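Local structure of Rubredoxin\:oxygen oxidoreductase (Desulfovibrio gigas, 1E5D) at residues R188-N199 with S295-D303. The protein catalyses the four-electron reduction of dioxygen to two water molecules, using a diiron centre in a beta-lactamase-like domain and FMN in a flavodoxin-like domain. Numbering follows the deposited sequence.
With OXY (oxygen molecule), chain E.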
# COMPACT_ATOMS: atom_id res chain seq x y z
N ARG A 188 8.58 -18.06 16.08
CA ARG A 188 7.75 -17.06 15.40
C ARG A 188 8.61 -16.25 14.45
O ARG A 188 8.24 -15.96 13.31
CB ARG A 188 7.06 -16.18 16.43
CG ARG A 188 6.26 -15.03 15.85
CD ARG A 188 5.27 -15.47 14.78
NE ARG A 188 4.87 -14.36 13.92
CZ ARG A 188 3.64 -13.98 13.63
NH1 ARG A 188 2.60 -14.61 14.15
NH2 ARG A 188 3.44 -12.95 12.82
N ALA A 189 9.80 -15.87 14.90
CA ALA A 189 10.68 -15.06 14.05
C ALA A 189 11.22 -15.85 12.87
O ALA A 189 11.49 -15.33 11.79
CB ALA A 189 11.83 -14.50 14.89
N MET A 190 11.40 -17.16 13.07
CA MET A 190 11.89 -17.95 11.94
C MET A 190 10.85 -18.00 10.83
O MET A 190 11.16 -17.86 9.65
CB MET A 190 12.21 -19.37 12.39
CG MET A 190 13.50 -19.44 13.21
SD MET A 190 13.63 -21.11 13.91
CE MET A 190 13.75 -22.04 12.37
N ARG A 191 9.62 -18.22 11.26
CA ARG A 191 8.51 -18.31 10.31
C ARG A 191 8.32 -16.95 9.66
O ARG A 191 8.16 -16.86 8.44
CB ARG A 191 7.27 -18.82 11.02
CG ARG A 191 5.93 -18.53 10.37
CD ARG A 191 4.81 -19.34 11.02
NE ARG A 191 4.44 -20.48 10.17
CZ ARG A 191 4.55 -21.75 10.53
NH1 ARG A 191 5.01 -22.06 11.74
NH2 ARG A 191 4.20 -22.71 9.69
N GLU A 192 8.36 -15.89 10.47
CA GLU A 192 8.15 -14.56 9.91
C GLU A 192 9.20 -14.29 8.84
O GLU A 192 8.94 -13.73 7.79
CB GLU A 192 8.20 -13.48 10.98
CG GLU A 192 7.04 -13.55 11.96
CD GLU A 192 7.00 -12.35 12.89
OE1 GLU A 192 8.02 -11.63 12.94
OE2 GLU A 192 5.95 -12.14 13.55
N TYR A 193 10.41 -14.74 9.16
CA TYR A 193 11.48 -14.60 8.18
C TYR A 193 11.21 -15.48 6.97
O TYR A 193 11.23 -15.00 5.83
CB TYR A 193 12.83 -14.94 8.82
CG TYR A 193 13.94 -14.64 7.83
CD1 TYR A 193 14.39 -13.34 7.67
CD2 TYR A 193 14.50 -15.64 7.05
CE1 TYR A 193 15.39 -13.05 6.76
CE2 TYR A 193 15.50 -15.36 6.13
CZ TYR A 193 15.94 -14.06 6.00
OH TYR A 193 16.93 -13.76 5.10
N TYR A 194 10.93 -16.76 7.18
CA TYR A 194 10.66 -17.64 6.04
C TYR A 194 9.51 -17.11 5.19
O TYR A 194 9.62 -17.03 3.97
CB TYR A 194 10.31 -19.08 6.48
CG TYR A 194 10.28 -20.04 5.31
CD1 TYR A 194 11.45 -20.69 4.92
CD2 TYR A 194 9.12 -20.32 4.60
CE1 TYR A 194 11.45 -21.57 3.86
CE2 TYR A 194 9.11 -21.20 3.53
CZ TYR A 194 10.28 -21.82 3.16
OH TYR A 194 10.30 -22.70 2.11
N ALA A 195 8.39 -16.81 5.85
CA ALA A 195 7.16 -16.50 5.13
C ALA A 195 7.31 -15.33 4.18
O ALA A 195 6.67 -15.32 3.13
CB ALA A 195 6.03 -16.24 6.12
N ASN A 196 8.15 -14.36 4.55
CA ASN A 196 8.27 -13.15 3.74
C ASN A 196 9.45 -13.09 2.81
O ASN A 196 9.58 -12.09 2.08
CB ASN A 196 8.30 -11.93 4.68
CG ASN A 196 6.88 -11.71 5.20
OD1 ASN A 196 6.05 -11.14 4.49
ND2 ASN A 196 6.65 -12.19 6.42
N ILE A 197 10.33 -14.09 2.76
CA ILE A 197 11.36 -14.02 1.72
C ILE A 197 11.67 -15.36 1.05
O ILE A 197 11.96 -15.39 -0.14
CB ILE A 197 12.68 -13.45 2.28
CG1 ILE A 197 13.80 -13.45 1.24
CG2 ILE A 197 13.07 -14.16 3.55
CD1 ILE A 197 14.43 -12.08 1.04
N VAL A 198 11.62 -16.47 1.78
CA VAL A 198 11.96 -17.75 1.17
C VAL A 198 10.74 -18.48 0.60
O VAL A 198 10.90 -19.35 -0.25
CB VAL A 198 12.65 -18.69 2.18
CG1 VAL A 198 13.16 -19.94 1.49
CG2 VAL A 198 13.80 -17.97 2.88
N ASN A 199 9.54 -18.16 1.05
CA ASN A 199 8.34 -18.89 0.70
C ASN A 199 8.17 -19.20 -0.78
O ASN A 199 7.82 -20.34 -1.14
CB ASN A 199 7.09 -18.13 1.15
CG ASN A 199 5.98 -19.13 1.43
OD1 ASN A 199 5.95 -19.74 2.50
ND2 ASN A 199 5.09 -19.29 0.46
N SER A 295 3.52 -7.60 5.41
CA SER A 295 4.36 -8.72 5.82
C SER A 295 3.69 -9.47 6.97
O SER A 295 3.81 -10.70 7.04
CB SER A 295 5.76 -8.23 6.19
OG SER A 295 5.73 -7.31 7.27
N GLN A 296 3.00 -8.75 7.84
CA GLN A 296 2.30 -9.32 8.98
C GLN A 296 1.19 -10.27 8.53
O GLN A 296 1.03 -11.38 9.03
CB GLN A 296 1.62 -8.26 9.84
CG GLN A 296 2.23 -8.02 11.21
CD GLN A 296 2.64 -6.57 11.34
OE1 GLN A 296 1.99 -5.77 12.01
NE2 GLN A 296 3.74 -6.23 10.67
N ILE A 297 0.41 -9.78 7.57
CA ILE A 297 -0.68 -10.62 7.08
C ILE A 297 -0.09 -11.91 6.52
O ILE A 297 -0.60 -13.01 6.72
CB ILE A 297 -1.52 -9.87 6.04
CG1 ILE A 297 -2.33 -8.74 6.68
CG2 ILE A 297 -2.40 -10.82 5.26
CD1 ILE A 297 -2.63 -7.57 5.76
N MET A 298 1.03 -11.75 5.82
CA MET A 298 1.68 -12.91 5.21
C MET A 298 2.08 -13.92 6.28
O MET A 298 1.90 -15.12 6.13
CB MET A 298 2.90 -12.49 4.40
CG MET A 298 3.64 -13.65 3.74
SD MET A 298 2.59 -14.50 2.53
CE MET A 298 3.34 -16.12 2.55
N SER A 299 2.63 -13.41 7.38
CA SER A 299 3.11 -14.34 8.40
C SER A 299 1.95 -15.16 8.93
O SER A 299 2.09 -16.34 9.21
CB SER A 299 3.80 -13.60 9.55
OG SER A 299 4.91 -12.86 9.07
N GLU A 300 0.80 -14.49 9.07
CA GLU A 300 -0.37 -15.19 9.59
C GLU A 300 -0.85 -16.18 8.55
O GLU A 300 -1.37 -17.25 8.86
CB GLU A 300 -1.48 -14.21 9.96
CG GLU A 300 -1.14 -13.27 11.10
CD GLU A 300 -0.72 -13.99 12.37
OE1 GLU A 300 -1.06 -15.18 12.52
OE2 GLU A 300 -0.06 -13.36 13.22
N ILE A 301 -0.66 -15.81 7.28
CA ILE A 301 -1.20 -16.63 6.21
C ILE A 301 -0.36 -17.89 6.01
O ILE A 301 -0.86 -18.90 5.53
CB ILE A 301 -1.30 -15.85 4.89
CG1 ILE A 301 -2.49 -14.89 4.82
CG2 ILE A 301 -1.32 -16.79 3.69
CD1 ILE A 301 -2.35 -13.90 3.68
N SER A 302 0.91 -17.80 6.39
CA SER A 302 1.85 -18.88 6.21
C SER A 302 1.31 -20.22 6.69
O SER A 302 1.46 -21.24 6.03
CB SER A 302 3.16 -18.56 6.95
OG SER A 302 2.95 -18.62 8.35
N ASP A 303 0.65 -20.23 7.85
CA ASP A 303 0.12 -21.48 8.38
C ASP A 303 -1.40 -21.46 8.42
O ASP A 303 -2.03 -22.29 9.09
CB ASP A 303 0.70 -21.73 9.78
CG ASP A 303 0.41 -20.56 10.71
OD1 ASP A 303 0.07 -19.47 10.20
OD2 ASP A 303 0.52 -20.72 11.94
O1 OXY E . 17.86 -11.01 3.57
O2 OXY E . 16.98 -10.45 2.98
O HOH W 1 1.27 -10.92 12.07
O HOH W 2 4.16 -23.08 6.69
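Asn196 lays its carboxamide against the first turn of 295-303. Its ND2 donates to Glu192 O at 3.1 Å, nearly straight (173°), and to Ser295 O at 3.3 Å; both acceptors lie close to the amide plane, so the two bonds fix its rotation. Ser295 O also takes Ser299 N and OG, while Asn196 OD1 accepts a hydrogen bond from Tyr328 OH. Between the helices, whose axes approach to 8.7 Å with their N-to-C directions 106° apart, Ala195 CB sits 3.8 Å from Ser302 CB, and Met298, bent at chi2 (63°), brings CE to 3.5 Å from Ala195 O. Arg188 reaches across edge-on: NH1 meets Glu300 OE2 at 3.1 Å in the guanidinium plane but above the carboxylate plane. Glu192 is its second carboxylate partner. Arg191 gives a weak NE bond to Ser302 OG (3.0 Å) and pairs with Glu187; the Asp303 carboxylate lies over one guanidinium face, offset toward its rim, near enough for charge attraction only. Lys254 bridges Glu300 OE1 and Asp303 OD1. The contact thus joins lactamase-like helix 183-198, which presents Tyr193 and Ile197 to the oxygen pocket and is backed by helix 233-248, to flavodoxin-like helix 294-302, flanked by helix 320-331.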